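PDB 3DR6: yncA from Salmonella typhimurium, which is a putative acetyltransferase of the GNAT family, probably transferring an acetyl group from acetyl-coenzyme A to an acceptor substrate. Local coordinates for residues N127-S130 with I131-H134; L104-L107 with I108-A111. One frame throughout, in Å; residues are numbered along the deposited sequence.

Interaction 1 (N127-S130 with I131-H134)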
loop_
_atom_site.group_PDB
_atom_site.type_symbol
_atom_site.label_atom_id
_atom_site.label_comp_id
_atom_site.label_asym_id
_atom_site.label_seq_id
_atom_site.Cartn_x
_atom_site.Cartn_y
_atom_site.Cartn_z
ATOM N N ASN C 127 13.698 0.770 13.858
ATOM C CA ASN C 127 14.777 1.574 13.247
ATOM C C ASN C 127 14.730 3.040 13.707
ATOM O O ASN C 127 14.268 3.952 12.987
ATOM C CB ASN C 127 14.763 1.441 11.716
ATOM C CG ASN C 127 16.025 1.988 11.047
ATOM O OD1 ASN C 127 16.821 2.724 11.649
ATOM N ND2 ASN C 127 16.184 1.662 9.785
ATOM N N ALA C 128 15.195 3.244 14.929
ATOM C CA ALA C 128 15.197 4.553 15.560
ATOM C C ALA C 128 16.011 5.576 14.765
ATOM O O ALA C 128 15.611 6.740 14.669
ATOM C CB ALA C 128 15.695 4.437 17.008
ATOM N N ALA C 129 17.127 5.142 14.177
ATOM C CA ALA C 129 17.977 6.042 13.378
ATOM C C ALA C 129 17.234 6.602 12.171
ATOM O O ALA C 129 17.354 7.794 11.862
ATOM C CB ALA C 129 19.247 5.336 12.922
ATOM N N SER C 130 16.498 5.732 11.470
ATOM C CA SER C 130 15.716 6.171 10.314
ATOM C C SER C 130 14.578 7.121 10.736
ATOM O O SER C 130 14.303 8.122 10.064
ATOM C CB SER C 130 15.171 4.970 9.529
ATOM O OG SER C 130 14.436 5.430 8.396
ATOM N N ILE C 131 13.935 6.810 11.858
ATOM C CA ILE C 131 12.895 7.671 12.405
ATOM C C ILE C 131 13.431 9.083 12.702
ATOM O O ILE C 131 12.807 10.086 12.340
ATOM C CB ILE C 131 12.231 6.989 13.625
ATOM C CG1 ILE C 131 11.479 5.738 13.113
ATOM C CG2 ILE C 131 11.310 7.971 14.380
ATOM C CD1 ILE C 131 10.922 4.825 14.209
ATOM N N ARG C 132 14.605 9.142 13.328
ATOM C CA ARG C 132 15.274 10.427 13.620
ATOM C C ARG C 132 15.600 11.216 12.349
ATOM O O ARG C 132 15.366 12.438 12.285
ATOM C CB ARG C 132 16.546 10.141 14.441
ATOM C CG ARG C 132 17.365 11.344 14.898
ATOM C CD ARG C 132 18.560 10.869 15.794
ATOM N NE ARG C 132 18.242 9.625 16.516
ATOM C CZ ARG C 132 18.902 8.464 16.407
ATOM N NH1 ARG C 132 18.492 7.398 17.093
ATOM N NH2 ARG C 132 19.980 8.360 15.631
ATOM N N LEU C 133 16.130 10.517 11.349
ATOM C CA LEU C 133 16.511 11.119 10.086
ATOM C C LEU C 133 15.264 11.718 9.445
ATOM O O LEU C 133 15.272 12.835 8.961
ATOM C CB LEU C 133 17.134 10.061 9.169
ATOM C CG LEU C 133 17.597 10.458 7.757
ATOM C CD1 LEU C 133 18.674 9.511 7.248
ATOM C CD2 LEU C 133 16.433 10.538 6.763
ATOM N N HIS C 134 14.179 10.957 9.436
ATOM C CA HIS C 134 12.943 11.471 8.862
ATOM C C HIS C 134 12.336 12.658 9.623
ATOM O O HIS C 134 11.873 13.611 8.994
ATOM C CB HIS C 134 11.937 10.311 8.697
ATOM C CG HIS C 134 12.249 9.426 7.530
ATOM N ND1 HIS C 134 13.141 8.375 7.600
ATOM C CD2 HIS C 134 11.768 9.425 6.266
ATOM C CE1 HIS C 134 13.219 7.788 6.420
ATOM N NE2 HIS C 134 12.379 8.392 5.600
#
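The carbonyl oxygen of S130 is gripped twice by H134. Ring atom H134 ND1 donates to S130 O over 2.7 Å, and the main-chain H134 N reaches S130 O over 2.9 Å as the ordinary helical bond. The two donors arrive from opposite faces of the carbonyl plane. For the ring bond the oxygen lies in the imidazole plane, whereas ND1 stands 45° out of the carbonyl plane and so does not sit on a lone pair. With CG beside its own backbone N (chi1 -76°), the imidazole folds back along the helix, and the bond to S130 O limits its rotation. S130 OG also lies near the ring, 3.3 Å from H134 CE1.

N127 occupies the N-cap. Its OD1 accepts from S130 N at 3.0 Å, a capping bond in which the donor stands well above the amide plane. N127 O meanwhile takes I131 N at 3.1 Å, and the series continues with R132 N to A128 O at 2.9 Å and L133 N to A129 O at 3.0 Å.

On the exposed side, R132 bends at chi3 (-29°), bringing its guanidinium back over the first turn: A128 O lies beneath one face, offset to the rim, and R132 NH2 approaches A129 CA at 3.8 Å. The CG1 branch of I131 runs beside N127 O.

Helix 128-135 follows strand 118-124 after a short loop that ends in the N127 cap, within the GNAT family region. S130 and H134 rest on I123 of that strand. I131 and H134 touch M161 of strand 154-164, and L133 packs on R101 and L104 of helix 99-113. H134 NE2 is hydrogen-bonded to H86 of strand 83-90, while F139 meets the imidazole edge-to-face.

Interaction 2 (L104-L107 with I108-A111)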
loop_
_atom_site.group_PDB
_atom_site.type_symbol
_atom_site.label_atom_id
_atom_site.label_comp_id
_atom_site.label_asym_id
_atom_site.label_seq_id
_atom_site.Cartn_x
_atom_site.Cartn_y
_atom_site.Cartn_z
ATOM N N LEU C 104 17.551 11.764 0.339
ATOM C CA LEU C 104 16.130 11.969 0.624
ATOM C C LEU C 104 15.719 13.432 0.395
ATOM O O LEU C 104 14.654 13.691 -0.162
ATOM C CB LEU C 104 15.753 11.461 2.025
ATOM C CG LEU C 104 14.261 11.575 2.374
ATOM C CD1 LEU C 104 13.346 10.948 1.302
ATOM C CD2 LEU C 104 13.995 10.943 3.757
ATOM N N SER C 105 16.582 14.366 0.801
ATOM C CA SER C 105 16.314 15.797 0.600
ATOM C C SER C 105 16.150 16.110 -0.887
ATOM O O SER C 105 15.169 16.730 -1.298
ATOM C CB SER C 105 17.415 16.667 1.222
ATOM O OG SER C 105 17.019 18.027 1.270
ATOM N N ARG C 106 17.097 15.640 -1.696
ATOM C CA ARG C 106 17.026 15.825 -3.150
ATOM C C ARG C 106 15.746 15.187 -3.737
ATOM O O ARG C 106 15.054 15.801 -4.573
ATOM C CB ARG C 106 18.275 15.276 -3.828
ATOM C CG ARG C 106 18.243 15.322 -5.369
ATOM C CD ARG C 106 18.115 16.754 -5.946
ATOM N NE ARG C 106 17.889 16.702 -7.396
ATOM C CZ ARG C 106 18.853 16.520 -8.308
ATOM N NH1 ARG C 106 20.130 16.379 -7.948
ATOM N NH2 ARG C 106 18.542 16.476 -9.597
ATOM N N LEU C 107 15.421 13.981 -3.267
ATOM C CA LEU C 107 14.212 13.263 -3.693
ATOM C C LEU C 107 12.932 14.082 -3.478
ATOM O O LEU C 107 12.059 14.149 -4.350
ATOM C CB LEU C 107 14.109 11.929 -2.943
ATOM C CG LEU C 107 13.260 10.856 -3.599
ATOM C CD1 LEU C 107 13.881 10.433 -4.970
ATOM C CD2 LEU C 107 13.084 9.673 -2.638
ATOM N N ILE C 108 12.849 14.714 -2.317
ATOM C CA ILE C 108 11.697 15.543 -1.947
ATOM C C ILE C 108 11.501 16.688 -2.948
ATOM O O ILE C 108 10.380 16.992 -3.332
ATOM C CB ILE C 108 11.862 16.107 -0.522
ATOM C CG1 ILE C 108 11.664 15.004 0.515
ATOM C CG2 ILE C 108 10.892 17.266 -0.261
ATOM C CD1 ILE C 108 12.313 15.304 1.880
ATOM N N ASP C 109 12.608 17.293 -3.369
ATOM C CA ASP C 109 12.598 18.350 -4.366
ATOM C C ASP C 109 12.015 17.841 -5.671
ATOM O O ASP C 109 11.208 18.527 -6.297
ATOM C CB ASP C 109 14.027 18.827 -4.639
ATOM C CG ASP C 109 14.626 19.586 -3.478
ATOM O OD1 ASP C 109 13.874 20.128 -2.650
ATOM O OD2 ASP C 109 15.876 19.642 -3.409
ATOM N N GLU C 110 12.428 16.633 -6.065
ATOM C CA GLU C 110 11.946 16.010 -7.298
ATOM C C GLU C 110 10.468 15.701 -7.180
ATOM O O GLU C 110 9.731 15.890 -8.133
ATOM C CB GLU C 110 12.749 14.756 -7.671
ATOM C CG GLU C 110 14.234 15.012 -8.011
ATOM C CD GLU C 110 14.456 16.033 -9.125
ATOM O OE1 GLU C 110 13.616 16.127 -10.059
ATOM O OE2 GLU C 110 15.483 16.748 -9.057
ATOM N N ALA C 111 10.031 15.262 -5.999
ATOM C CA ALA C 111 8.610 15.017 -5.745
ATOM C C ALA C 111 7.764 16.292 -5.950
ATOM O O ALA C 111 6.726 16.252 -6.610
ATOM C CB ALA C 111 8.402 14.410 -4.334
HETATM O O HOH W 1 17.932 19.030 -1.654
#
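R106 meets E110 side-on, one helical turn apart, and spends two nitrogens on a single carboxylate oxygen. R106 NE donates to E110 OE2 at 2.9 Å and R106 NH2 to the same oxygen at 3.1 Å. Both bonds lie almost in the guanidinium plane, but that plane and the carboxylate are turned 55° against each other. The two donors consequently find different parts of the oxygen: NE uses the anti lone pair, and NH2 comes from above, 41° out of the carboxylate plane. Bends at chi2 in both chains (61° in R106) bring the groups together: R106 turns forward along the helix and E110 curls back. R113 forms a second salt bridge to OE2, so the buried carboxylate is probably kept ionised, and F8 makes a cation-pi contact with R106.

This helix, 99-113, is the crossover of the beta-alpha-beta unit formed with strands 83-90 and 118-124. In GNAT enzymes the equivalent helix follows the loop that holds the coenzyme A pyrophosphate. The salt bridge lies on the flank near strand 56-61, where R106 and L107 touch L57.

Another flank is apolar. I108 lays CG1 alongside the backbone, 3.3 Å from L104 O, and its CD1 reaches L104 CG at 4.2 Å; both residues rest on M119 of strand 118-124. L107 packs on P55 and, like L104, on H86. The backbone beneath is regular helix, with I108 N bonded to L104 O at 3.0 Å and A111 N to L107 O at 2.8 Å, although the D109 N bond to S105 O is weak. D109 keeps its carboxylate apart from the R106 guanidinium and runs back past S105 O; a water donates to D109 OD2 at 2.8 Å.

Overall arrangement
From the N terminus, interaction 2 comes first, on helix 99-113; strand 118-124 then intervenes, and interaction 1 opens helix 128-135. Each contact joins successive turns of its own helix, closing no larger loop, and the two follow in series without nesting or crossing. Their centres lie about 17 Å apart, yet the helices meet: L104 CD2 comes within 3.5 Å of H134 NE2 and within 3.9 Å of L133 CD2. Strand 118-124 supports both, M119 touching L104, I108 and A111, I123 touching S130 and H134, and A121 touching H134. H86 of strand 83-90 also touches both contacts, tying the two neighbouring helices to the central sheet of the GNAT fold.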